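Local structure of actin depolymerization factor 2 (Plasmodium berghei, 2XFA) at residues 51-55 against 56-60. The protein probably binds actin and promotes the turnover of actin filaments in the malaria parasite. Sequence-based numbering, arbitrary orientation.
Sequences MELTS and LDNII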
ATOM      1  N   MET A  51     -16.347   3.313   0.236  1.00 96.14           N
ATOM      2  CA  MET A  51     -16.226   3.629   1.654  1.00101.55           C
ATOM      3  C   MET A  51     -17.178   2.766   2.490  1.00110.08           C
ATOM      4  O   MET A  51     -17.238   2.890   3.716  1.00106.03           O
ATOM      5  CB  MET A  51     -16.449   5.129   1.897  1.00101.91           C
ATOM      6  CG  MET A  51     -17.506   5.773   0.991  1.00108.52           C
ATOM      7  SD  MET A  51     -17.733   7.548   1.281  1.00211.79           S
ATOM      8  CE  MET A  51     -19.011   7.951   0.089  1.00124.04           C
ATOM      9  N   GLU A  52     -17.911   1.883   1.817  1.00119.87           N
ATOM     10  CA  GLU A  52     -18.772   0.917   2.495  1.00128.70           C
ATOM     11  C   GLU A  52     -18.150  -0.481   2.513  1.00124.06           C
ATOM     12  O   GLU A  52     -18.853  -1.490   2.564  1.00127.85           O
ATOM     13  CB  GLU A  52     -20.167   0.883   1.865  1.00140.60           C
ATOM     14  CG  GLU A  52     -21.108   1.961   2.390  1.00151.20           C
ATOM     15  CD  GLU A  52     -22.465   1.406   2.785  1.00163.64           C
ATOM     16  OE1 GLU A  52     -22.792   0.280   2.353  1.00165.64           O
ATOM     17  OE2 GLU A  52     -23.202   2.091   3.528  1.00170.72           O
ATOM     18  N   LEU A  53     -16.823  -0.524   2.461  1.00115.78           N
ATOM     19  CA  LEU A  53     -16.080  -1.765   2.612  1.00105.66           C
ATOM     20  C   LEU A  53     -15.586  -1.809   4.055  1.00102.99           C
ATOM     21  O   LEU A  53     -14.886  -0.904   4.507  1.00 98.72           O
ATOM     22  CB  LEU A  53     -14.905  -1.796   1.637  1.00 96.00           C
ATOM     23  CG  LEU A  53     -14.491  -3.159   1.082  1.00 90.51           C
ATOM     24  CD1 LEU A  53     -13.128  -3.060   0.414  1.00 80.18           C
ATOM     25  CD2 LEU A  53     -14.470  -4.204   2.181  1.00 93.46           C
ATOM     26  N   THR A  54     -15.951  -2.858   4.778  1.00104.32           N
ATOM     27  CA  THR A  54     -15.838  -2.844   6.228  1.00100.24           C
ATOM     28  C   THR A  54     -14.916  -3.924   6.769  1.00 95.15           C
ATOM     29  O   THR A  54     -14.249  -3.731   7.779  1.00 94.87           O
ATOM     30  CB  THR A  54     -17.217  -3.048   6.858  1.00108.86           C
ATOM     31  OG1 THR A  54     -17.487  -4.451   6.972  1.00112.73           O
ATOM     32  CG2 THR A  54     -18.287  -2.405   5.988  1.00110.88           C
ATOM     33  N   SER A  55     -14.901  -5.070   6.099  1.00 91.33           N
ATOM     34  CA  SER A  55     -14.130  -6.223   6.547  1.00 80.77           C
ATOM     35  C   SER A  55     -12.637  -6.029   6.268  1.00 70.38           C
ATOM     36  O   SER A  55     -12.265  -5.566   5.198  1.00 64.05           O
ATOM     37  CB  SER A  55     -14.637  -7.474   5.825  1.00 79.20           C
ATOM     38  OG  SER A  55     -14.125  -8.655   6.410  1.00 87.20           O
ATOM     39  N   LEU A  56     -11.787  -6.389   7.225  1.00 65.01           N
ATOM     40  CA  LEU A  56     -10.343  -6.371   7.016  1.00 56.84           C
ATOM     41  C   LEU A  56      -9.956  -7.416   5.974  1.00 53.67           C
ATOM     42  O   LEU A  56      -9.274  -7.140   4.980  1.00 50.06           O
ATOM     43  CB  LEU A  56      -9.616  -6.692   8.319  1.00 61.27           C
ATOM     44  CG  LEU A  56      -8.086  -6.694   8.218  1.00 61.73           C
ATOM     45  CD1 LEU A  56      -7.596  -5.368   7.675  1.00 63.30           C
ATOM     46  CD2 LEU A  56      -7.454  -6.981   9.573  1.00 68.08           C
ATOM     47  N   ASP A  57     -10.385  -8.633   6.235  1.00 60.72           N
ATOM     48  CA  ASP A  57     -10.165  -9.737   5.332  1.00 64.98           C
ATOM     49  C   ASP A  57     -10.689  -9.401   3.953  1.00 60.17           C
ATOM     50  O   ASP A  57     -10.031  -9.687   2.960  1.00 52.80           O
ATOM     51  CB  ASP A  57     -10.832 -10.951   5.917  1.00 71.69           C
ATOM     52  CG  ASP A  57     -10.592 -11.038   7.410  1.00 93.61           C
ATOM     53  OD1 ASP A  57      -9.552 -11.610   7.802  1.00105.81           O
ATOM     54  OD2 ASP A  57     -11.404 -10.482   8.187  1.00 95.21           O
ATOM     55  N   ASN A  58     -11.835  -8.740   3.881  1.00 57.02           N
ATOM     56  CA  ASN A  58     -12.316  -8.334   2.571  1.00 58.83           C
ATOM     57  C   ASN A  58     -11.442  -7.262   1.949  1.00 51.89           C
ATOM     58  O   ASN A  58     -11.251  -7.236   0.738  1.00 52.13           O
ATOM     59  CB  ASN A  58     -13.772  -7.881   2.610  1.00 80.17           C
ATOM     60  CG  ASN A  58     -14.568  -8.408   1.427  1.00 95.94           C
ATOM     61  OD1 ASN A  58     -14.610  -7.792   0.360  1.00 99.31           O
ATOM     62  ND2 ASN A  58     -15.190  -9.570   1.607  1.00 98.94           N
ATOM     63  N   ILE A  59     -10.889  -6.364   2.750  1.00 41.13           N
ATOM     64  CA  ILE A  59     -10.097  -5.328   2.118  1.00 40.73           C
ATOM     65  C   ILE A  59      -8.771  -5.909   1.592  1.00 34.99           C
ATOM     66  O   ILE A  59      -8.340  -5.584   0.495  1.00 40.49           O
ATOM     67  CB  ILE A  59      -9.953  -4.069   3.013  1.00 59.96           C
ATOM     68  CG1 ILE A  59      -9.127  -3.005   2.310  1.00 49.35           C
ATOM     69  CG2 ILE A  59      -9.309  -4.408   4.332  1.00 64.51           C
ATOM     70  CD1 ILE A  59      -7.692  -3.129   2.602  1.00 52.89           C
ATOM     71  N   ILE A  60      -8.148  -6.771   2.388  1.00 38.53           N
ATOM     72  CA  ILE A  60      -6.938  -7.496   2.024  1.00 40.56           C
ATOM     73  C   ILE A  60      -7.176  -8.335   0.748  1.00 38.84           C
ATOM     74  O   ILE A  60      -6.336  -8.355  -0.153  1.00 34.67           O
ATOM     75  CB  ILE A  60      -6.497  -8.422   3.176  1.00 42.45           C
ATOM     76  CG1 ILE A  60      -6.017  -7.600   4.384  1.00 43.58           C
ATOM     77  CG2 ILE A  60      -5.419  -9.398   2.724  1.00 43.55           C
ATOM     78  CD1 ILE A  60      -5.972  -8.414   5.678  1.00 41.46           C
TER
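Ser-55 O accepts a hydrogen bond from Ile-59 N at 2.9 Å, the bond that closes the first turn of helix 56-65 in this ADF/cofilin fold. The N-H...O angle of 138° marks a bent bond, and the donor sits above the carbonyl plane. Ser-55 is the N-cap: its OG lies anti to the backbone N (chi1 -168°), which sets it beside its own carbonyl carbon, and accepts a weak but fairly straight capping bond (159°) from Asn-58 N at 3.4 Å. The same serine is thus tied to the helix through both backbone and hydroxyl, while its CB packs alongside Asn-58 CB at 3.4 Å. Asp-57 OD2 is merely near Ser-55 OG, at 3.7 Å; the stronger tie is the salt bridge from OD1 to Lys-142 of helix 137-146. Helix 56-65 also packs on the mixed sheet through strand 73-81, an inner strand, where Leu-56 touches Met-79 and Pro-80 and Ile-59 touches Ala-77 and Met-79. Before the cap, buried Leu-53 folds back onto the same turn, and its two methyls meet different residues. CD1 faces Ile-59 CB at 4.2 Å, and CD2 meets Asn-58 CB at 3.8 Å, the leucine and asparagine side chains crossing at about a right angle.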